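Local coordinates for protein beta sliding clamp (Bartonella birtlesii LL-WM9, PDB 6PTR) that probably tethers DNA polymerases and other proteins to DNA as a ring-shaped homodimer that confers processivity, at residues C[13-18]-C[93-98]; C[19-24]-C[61-66]. All coordinates share one frame; numbering follows the deposited sequence. Where two conformers were deposited one is given.

Interaction 1 of 2, residues C[13-18]-C[93-98]; sequences VDRSQF and SEIVLS
On one face of the F18 ring sits L97 CD1, 4.2 Å from the ring centroid and 25° off the ring normal. This is a CH-pi contact shifted toward the CE1-CZ rim, and the two side chains arrive from opposite directions. F18 CG lies anti to the backbone N (chi1 -172°), which swings the ring from the helix toward strand 94-99. The R15 guanidinium has S16 OG (bonded to D91 OD1) at its edge, in plane, makes a cation-pi contact with F19 and leads away from the strand, NE bonding V86 O. R15 therefore meets 93-98 with its aliphatic base: CB lies 3.8 Å from I95 CD1 and also borders S93 OG, which is bound to P90 O. V13 CG2 extends this apolar side, passing I95 CB and approaching L97 CD1 to 4.2 Å.

Backbone bonds fix the register. V13 and I95 form an antiparallel hydrogen-bonded pair, V13 N giving to I95 O at 2.8 Å and I95 N to V13 O at 2.9 Å. D14 and E94 follow as a non-hydrogen-bonded pair. R15 N bonds S93 O at 3.1 Å, carrying the pairing into the first helical turn. D14 is the N-cap: its OD2 takes Q17 N at 2.9 Å on the anti side, 24° out of the carboxylate plane. Its OD1 accepts from a water at 2.6 Å, and that water also receives S16 N and gives a weak bond to S93 O. Edge strand 10-14 thus passes directly into an N-capped helix packed on its own sheet, the strand-to-helix start of a DNA-clamp domain.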
ATOM      1  N   VAL C  13      -0.109 -30.922  10.240  1.00 24.98           N
ATOM      2  CA  VAL C  13      -1.098 -30.365   9.327  1.00 27.07           C
ATOM      3  C   VAL C  13      -0.435 -29.988   8.013  1.00 27.52           C
ATOM      4  O   VAL C  13       0.773 -29.756   7.941  1.00 29.09           O
ATOM      5  CB  VAL C  13      -1.792 -29.144   9.935  1.00 25.95           C
ATOM      6  CG1 VAL C  13      -2.512 -29.565  11.204  1.00 25.09           C
ATOM      7  CG2 VAL C  13      -0.757 -28.065  10.211  1.00 22.57           C
ATOM      8  N   ASP C  14      -1.249 -29.936   6.958  1.00 26.57           N
ATOM      9  CA  ASP C  14      -0.777 -29.426   5.682  1.00 26.36           C
ATOM     10  C   ASP C  14      -0.615 -27.919   5.801  1.00 25.09           C
ATOM     11  O   ASP C  14      -1.514 -27.228   6.287  1.00 26.59           O
ATOM     12  CB  ASP C  14      -1.767 -29.794   4.574  1.00 32.64           C
ATOM     13  CG  ASP C  14      -1.376 -29.227   3.220  1.00 41.57           C
ATOM     14  OD1 ASP C  14      -0.412 -29.734   2.608  1.00 38.46           O
ATOM     15  OD2 ASP C  14      -2.051 -28.280   2.760  1.00 36.46           O
ATOM     16  N   ARG C  15       0.532 -27.402   5.355  1.00 24.24           N
ATOM     17  CA  ARG C  15       0.775 -25.967   5.497  1.00 26.09           C
ATOM     18  C   ARG C  15      -0.296 -25.149   4.778  1.00 25.94           C
ATOM     19  O   ARG C  15      -0.848 -24.198   5.342  1.00 28.46           O
ATOM     20  CB  ARG C  15       2.166 -25.623   4.979  1.00 26.87           C
ATOM     21  CG  ARG C  15       2.475 -24.136   5.022  1.00 28.15           C
ATOM     22  CD  ARG C  15       2.142 -23.465   3.694  1.00 27.64           C
ATOM     23  NE  ARG C  15       2.377 -22.025   3.769  1.00 33.65           N
ATOM     24  CZ  ARG C  15       1.916 -21.136   2.894  1.00 36.49           C
ATOM     25  NH1 ARG C  15       1.166 -21.520   1.865  1.00 32.96           N
ATOM     26  NH2 ARG C  15       2.195 -19.850   3.059  1.00 37.89           N
ATOM     27  N   SER C  16      -0.608 -25.512   3.531  1.00 29.82           N
ATOM     28  CA  SER C  16      -1.518 -24.690   2.738  1.00 31.64           C
ATOM     29  C   SER C  16      -2.925 -24.704   3.317  1.00 31.81           C
ATOM     30  O   SER C  16      -3.579 -23.660   3.394  1.00 29.82           O
ATOM     31  CB  SER C  16      -1.523 -25.158   1.288  1.00 45.04           C
ATOM     32  OG  SER C  16      -0.337 -24.736   0.646  1.00 58.14           O
ATOM     33  N   GLN C  17      -3.393 -25.872   3.748  1.00 30.57           N
ATOM     34  CA  GLN C  17      -4.689 -25.951   4.411  1.00 29.27           C
ATOM     35  C   GLN C  17      -4.713 -25.120   5.689  1.00 24.41           C
ATOM     36  O   GLN C  17      -5.661 -24.359   5.936  1.00 28.66           O
ATOM     37  CB  GLN C  17      -5.027 -27.412   4.707  1.00 33.02           C
ATOM     38  CG  GLN C  17      -6.188 -27.571   5.663  1.00 36.13           C
ATOM     39  CD  GLN C  17      -7.485 -27.127   5.038  1.00 50.76           C
ATOM     40  OE1 GLN C  17      -7.934 -27.705   4.046  1.00 54.86           O
ATOM     41  NE2 GLN C  17      -8.090 -26.083   5.597  1.00 47.28           N
ATOM     42  N   PHE C  18      -3.681 -25.263   6.527  1.00 23.21           N
ATOM     43  CA  PHE C  18      -3.624 -24.525   7.784  1.00 22.08           C
ATOM     44  C   PHE C  18      -3.577 -23.019   7.546  1.00 22.73           C
ATOM     45  O   PHE C  18      -4.219 -22.244   8.268  1.00 22.57           O
ATOM     46  CB  PHE C  18      -2.401 -24.958   8.592  1.00 22.24           C
ATOM     47  CG  PHE C  18      -2.372 -24.396   9.991  1.00 22.44           C
ATOM     48  CD1 PHE C  18      -3.260 -24.862  10.945  1.00 25.49           C
ATOM     49  CD2 PHE C  18      -1.450 -23.436  10.358  1.00 30.91           C
ATOM     50  CE1 PHE C  18      -3.255 -24.351  12.233  1.00 23.87           C
ATOM     51  CE2 PHE C  18      -1.445 -22.926  11.657  1.00 35.89           C
ATOM     52  CZ  PHE C  18      -2.363 -23.394  12.590  1.00 26.80           C
ATOM     53  N   SER C  93       4.498 -28.204   2.107  1.00 40.10           N
ATOM     54  CA  SER C  93       5.187 -28.759   3.258  1.00 39.20           C
ATOM     55  C   SER C  93       4.175 -29.150   4.333  1.00 40.13           C
ATOM     56  O   SER C  93       2.981 -28.850   4.234  1.00 35.81           O
ATOM     57  CB  SER C  93       6.180 -27.748   3.817  1.00 39.32           C
ATOM     58  OG  SER C  93       5.497 -26.574   4.230  1.00 35.84           O
ATOM     59  N   GLU C  94       4.667 -29.834   5.368  1.00 37.98           N
ATOM     60  CA  GLU C  94       3.876 -30.167   6.547  1.00 35.49           C
ATOM     61  C   GLU C  94       4.412 -29.414   7.754  1.00 31.20           C
ATOM     62  O   GLU C  94       5.583 -29.041   7.811  1.00 37.30           O
ATOM     63  CB  GLU C  94       3.898 -31.672   6.840  1.00 39.05           C
ATOM     64  CG  GLU C  94       3.100 -32.492   5.853  1.00 47.34           C
ATOM     65  CD  GLU C  94       3.044 -33.959   6.226  1.00 58.45           C
ATOM     66  OE1 GLU C  94       4.053 -34.486   6.755  1.00 53.45           O
ATOM     67  OE2 GLU C  94       1.985 -34.581   5.987  1.00 64.68           O
ATOM     68  N   ILE C  95       3.538 -29.199   8.726  1.00 25.84           N
ATOM     69  CA  ILE C  95       3.878 -28.467   9.940  1.00 20.93           C
ATOM     70  C   ILE C  95       3.454 -29.315  11.121  1.00 24.79           C
ATOM     71  O   ILE C  95       2.304 -29.753  11.176  1.00 27.52           O
ATOM     72  CB  ILE C  95       3.161 -27.111  10.014  1.00 22.91           C
ATOM     73  CG1 ILE C  95       3.433 -26.280   8.768  1.00 27.59           C
ATOM     74  CG2 ILE C  95       3.611 -26.357  11.244  1.00 26.54           C
ATOM     75  CD1 ILE C  95       2.544 -25.052   8.718  1.00 30.53           C
ATOM     76  N   VAL C  96       4.358 -29.510  12.075  1.00 23.33           N
ATOM     77  CA  VAL C  96       4.030 -30.190  13.323  1.00 22.45           C
ATOM     78  C   VAL C  96       3.865 -29.145  14.418  1.00 21.83           C
ATOM     79  O   VAL C  96       4.794 -28.381  14.703  1.00 25.74           O
ATOM     80  CB  VAL C  96       5.104 -31.218  13.704  1.00 21.49           C
ATOM     81  CG1 VAL C  96       4.733 -31.884  15.033  1.00 27.86           C
ATOM     82  CG2 VAL C  96       5.266 -32.273  12.606  1.00 25.62           C
ATOM     83  N   LEU C  97       2.679 -29.099  15.023  1.00 22.23           N
ATOM     84  CA  LEU C  97       2.366 -28.185  16.112  1.00 22.74           C
ATOM     85  C   LEU C  97       2.231 -29.011  17.384  1.00 26.94           C
ATOM     86  O   LEU C  97       1.454 -29.973  17.421  1.00 26.69           O
ATOM     87  CB  LEU C  97       1.075 -27.415  15.808  1.00 26.65           C
ATOM     88  CG  LEU C  97       1.084 -26.747  14.424  1.00 27.18           C
ATOM     89  CD1 LEU C  97      -0.312 -26.292  13.994  1.00 38.07           C
ATOM     90  CD2 LEU C  97       2.025 -25.589  14.417  1.00 31.72           C
ATOM     91  N   SER C  98       3.010 -28.683  18.415  1.00 24.01           N
ATOM     92  CA  SER C  98       2.992 -29.558  19.585  1.00 24.64           C
ATOM     93  C   SER C  98       3.239 -28.760  20.856  1.00 30.77           C
ATOM     94  O   SER C  98       3.970 -27.773  20.860  1.00 28.74           O
ATOM     95  CB  SER C  98       4.016 -30.699  19.464  1.00 30.45           C
ATOM     96  OG  SER C  98       5.329 -30.198  19.362  1.00 31.43           O
TER
HETATM   97  O   HOH W   1       0.869 -27.523   1.980  1.00 32.27           O

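Interaction 2 of 2, residues C[19-24]-C[61-66]; sequences FKSLGR and VTESFT
E63 and S21 meet at the centre of a helix-on-sheet contact of the DNA-clamp fold, where helix 15-26 runs nearly antiparallel to strand 59-69. The axes of the short segments 19-24 and 61-66 approach to 8.3 Å with 167° between their directions. In the first shell, S21 OG donates to E63 OE1 at 2.7 Å, coming from above the carboxylate, 59° out of its plane. The glutamate can reach the helix because CG stands anti to its backbone N (chi1 -169°) and the chain stays extended beyond it.

R24, one turn further along the helix, supplies the opposite charge. Its guanidinium is inclined to the carboxylate, and NH1 stays 3.7 Å from E63 OE1, so the salt bridge is a long one. Serine and arginine together would be expected to offset the cost of burying this acid. F65 closes the other end of the patch, its CD1 3.6 Å from S21 OG.

Further out, S21 OG also lies within hydrogen-bonding range of Q17 O in the preceding helical turn, so its one hydrogen is probably shared between the two acceptors or alternates between them. R24 NH2 forms a salt bridge with E223 OE1, a second acidic partner. Strand 245-250 runs beside 59-69, its V245 touching both R24 and E63, so the contact borders the junction with the central domain. At the start of 61-66, V61 CG1 lies 4.0 Å from R24 O.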
ATOM      1  N   PHE C  19      -2.808 -22.598   6.543  1.00 24.04           N
ATOM      2  CA  PHE C  19      -2.687 -21.180   6.211  1.00 23.32           C
ATOM      3  C   PHE C  19      -4.028 -20.607   5.774  1.00 28.72           C
ATOM      4  O   PHE C  19      -4.415 -19.509   6.195  1.00 24.69           O
ATOM      5  CB  PHE C  19      -1.652 -21.026   5.104  1.00 26.25           C
ATOM      6  CG  PHE C  19      -1.305 -19.597   4.782  1.00 28.66           C
ATOM      7  CD1 PHE C  19      -0.814 -18.753   5.767  1.00 32.24           C
ATOM      8  CD2 PHE C  19      -1.455 -19.116   3.499  1.00 32.34           C
ATOM      9  CE1 PHE C  19      -0.476 -17.432   5.467  1.00 32.85           C
ATOM     10  CE2 PHE C  19      -1.124 -17.800   3.190  1.00 31.93           C
ATOM     11  CZ  PHE C  19      -0.636 -16.962   4.183  1.00 28.18           C
ATOM     12  N   LYS C  20      -4.748 -21.344   4.921  1.00 22.86           N
ATOM     13  CA  LYS C  20      -6.058 -20.892   4.469  1.00 26.13           C
ATOM     14  C   LYS C  20      -7.020 -20.738   5.636  1.00 22.51           C
ATOM     15  O   LYS C  20      -7.716 -19.723   5.745  1.00 25.81           O
ATOM     16  CB  LYS C  20      -6.631 -21.863   3.436  1.00 32.05           C
ATOM     17  CG  LYS C  20      -7.936 -21.359   2.830  1.00 41.07           C
ATOM     18  CD  LYS C  20      -8.399 -22.212   1.658  1.00 51.17           C
ATOM     19  CE  LYS C  20      -9.609 -21.588   0.962  1.00 55.63           C
ATOM     20  NZ  LYS C  20      -9.255 -20.382   0.157  1.00 59.17           N
ATOM     21  N   SER C  21      -7.066 -21.732   6.529  1.00 24.68           N
ATOM     22  CA  SER C  21      -7.991 -21.667   7.655  1.00 26.05           C
ATOM     23  C   SER C  21      -7.598 -20.557   8.620  1.00 24.50           C
ATOM     24  O   SER C  21      -8.448 -19.766   9.052  1.00 25.84           O
ATOM     25  CB  SER C  21      -8.052 -23.020   8.376  1.00 23.70           C
ATOM     26  OG  SER C  21      -8.482 -24.053   7.493  1.00 27.72           O
ATOM     27  N   LEU C  22      -6.304 -20.464   8.946  1.00 23.30           N
ATOM     28  CA  LEU C  22      -5.824 -19.388   9.803  1.00 23.16           C
ATOM     29  C   LEU C  22      -6.135 -18.025   9.200  1.00 24.33           C
ATOM     30  O   LEU C  22      -6.465 -17.084   9.925  1.00 28.35           O
ATOM     31  CB  LEU C  22      -4.316 -19.527  10.029  1.00 23.00           C
ATOM     32  CG  LEU C  22      -3.655 -18.666  11.099  1.00 31.75           C
ATOM     33  CD1 LEU C  22      -4.335 -18.841  12.455  1.00 27.15           C
ATOM     34  CD2 LEU C  22      -2.173 -19.016  11.181  1.00 33.04           C
ATOM     35  N   GLY C  23      -6.019 -17.894   7.876  1.00 23.14           N
ATOM     36  CA  GLY C  23      -6.327 -16.629   7.247  1.00 24.99           C
ATOM     37  C   GLY C  23      -7.764 -16.214   7.468  1.00 25.39           C
ATOM     38  O   GLY C  23      -8.063 -15.022   7.577  1.00 35.11           O
ATOM     39  N   ARG C  24      -8.664 -17.192   7.575  1.00 27.36           N
ATOM     40  CA  ARG C  24     -10.072 -16.883   7.769  1.00 34.24           C
ATOM     41  C   ARG C  24     -10.375 -16.407   9.181  1.00 34.27           C
ATOM     42  O   ARG C  24     -11.366 -15.697   9.380  1.00 41.12           O
ATOM     43  CB  ARG C  24     -10.925 -18.102   7.417  1.00 29.77           C
ATOM     44  CG  ARG C  24     -11.024 -18.343   5.898  1.00 29.15           C
ATOM     45  CD  ARG C  24     -11.755 -19.641   5.548  1.00 42.60           C
ATOM     46  NE  ARG C  24     -12.027 -19.799   4.124  1.00 53.06           N
ATOM     47  CZ  ARG C  24     -12.639 -20.854   3.596  1.00 64.67           C
ATOM     48  NH1 ARG C  24     -13.030 -21.854   4.375  1.00 67.81           N
ATOM     49  NH2 ARG C  24     -12.863 -20.911   2.290  1.00 68.34           N
ATOM     50  N   VAL C  61     -15.254 -16.009  15.334  1.00 19.33           N
ATOM     51  CA  VAL C  61     -15.182 -16.794  14.108  0.51 19.56           C
ATOM     52  C   VAL C  61     -14.504 -18.114  14.429  1.00 24.65           C
ATOM     53  O   VAL C  61     -13.525 -18.147  15.179  1.00 22.87           O
ATOM     54  CB  VAL C  61     -14.423 -16.054  12.993  0.51 22.47           C
ATOM     55  CG1 VAL C  61     -14.430 -16.865  11.696  0.51 22.89           C
ATOM     56  CG2 VAL C  61     -15.055 -14.694  12.766  0.51 25.34           C
ATOM     57  N   THR C  62     -15.034 -19.199  13.881  1.00 20.82           N
ATOM     58  CA  THR C  62     -14.382 -20.495  13.988  1.00 19.17           C
ATOM     59  C   THR C  62     -14.281 -21.104  12.602  1.00 25.48           C
ATOM     60  O   THR C  62     -15.162 -20.913  11.767  1.00 23.21           O
ATOM     61  CB  THR C  62     -15.140 -21.445  14.899  1.00 27.27           C
ATOM     62  OG1 THR C  62     -16.414 -21.754  14.317  1.00 28.93           O
ATOM     63  CG2 THR C  62     -15.342 -20.817  16.294  1.00 28.52           C
ATOM     64  N   GLU C  63     -13.199 -21.830  12.359  1.00 18.37           N
ATOM     65  CA  GLU C  63     -13.121 -22.663  11.173  1.00 22.28           C
ATOM     66  C   GLU C  63     -12.503 -23.979  11.586  1.00 20.14           C
ATOM     67  O   GLU C  63     -11.621 -24.004  12.443  1.00 20.43           O
ATOM     68  CB  GLU C  63     -12.286 -22.072  10.050  1.00 28.96           C
ATOM     69  CG  GLU C  63     -12.520 -22.921   8.765  1.00 32.44           C
ATOM     70  CD  GLU C  63     -11.531 -22.634   7.713  1.00 39.68           C
ATOM     71  OE1 GLU C  63     -11.123 -23.563   6.986  1.00 35.72           O
ATOM     72  OE2 GLU C  63     -11.143 -21.462   7.631  1.00 49.03           O
ATOM     73  N   SER C  64     -12.965 -25.059  10.977  1.00 23.53           N
ATOM     74  CA  SER C  64     -12.500 -26.379  11.357  1.00 24.72           C
ATOM     75  C   SER C  64     -12.080 -27.126  10.113  1.00 27.54           C
ATOM     76  O   SER C  64     -12.631 -26.903   9.033  1.00 24.61           O
ATOM     77  CB  SER C  64     -13.599 -27.153  12.068  1.00 28.69           C
ATOM     78  OG  SER C  64     -14.208 -26.317  13.036  1.00 43.03           O
ATOM     79  N   PHE C  65     -11.115 -28.033  10.275  1.00 23.29           N
ATOM     80  CA  PHE C  65     -10.754 -28.919   9.178  1.00 22.76           C
ATOM     81  C   PHE C  65     -10.344 -30.281   9.723  1.00 23.65           C
ATOM     82  O   PHE C  65      -9.884 -30.407  10.861  1.00 25.10           O
ATOM     83  CB  PHE C  65      -9.629 -28.333   8.298  1.00 26.01           C
ATOM     84  CG  PHE C  65      -8.369 -27.966   9.038  1.00 28.46           C
ATOM     85  CD1 PHE C  65      -8.284 -26.794   9.773  1.00 27.44           C
ATOM     86  CD2 PHE C  65      -7.250 -28.787   8.966  1.00 31.93           C
ATOM     87  CE1 PHE C  65      -7.116 -26.449  10.437  1.00 33.62           C
ATOM     88  CE2 PHE C  65      -6.069 -28.436   9.619  1.00 29.85           C
ATOM     89  CZ  PHE C  65      -6.002 -27.270  10.354  1.00 31.36           C
ATOM     90  N   THR C  66     -10.462 -31.279   8.852  1.00 25.53           N
ATOM     91  CA  THR C  66     -10.206 -32.673   9.199  1.00 28.55           C
ATOM     92  C   THR C  66      -8.711 -32.953   9.202  1.00 30.68           C
ATOM     93  O   THR C  66      -8.017 -32.645   8.231  1.00 29.54           O
ATOM     94  CB  THR C  66     -10.919 -33.583   8.203  1.00 29.21           C
ATOM     95  OG1 THR C  66     -12.343 -33.467   8.385  1.00 30.53           O
ATOM     96  CG2 THR C  66     -10.468 -35.029   8.381  1.00 30.96           C
TER

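Overall arrangement
Interactions 1 and 2 have centres 12 Å apart and use successive parts of helix 15-26 within the N-terminal domain. In chain order come 13-18, 19-24, 61-66 and 93-98, so the second contact is enclosed by the first. The helix starts against the four-stranded sheet holding 94-99 and continues along strand 59-69 of the eight-stranded sheet, which extends into the central domain. F65 joins the two contacts: its CZ lies 3.7 Å from F18 CD1, and its CD2 3.7 Å from Q17 CG. One helix thus bridges both sheets of its domain, as in sliding clamps, where helices line the DNA channel and sheets form the outer layer.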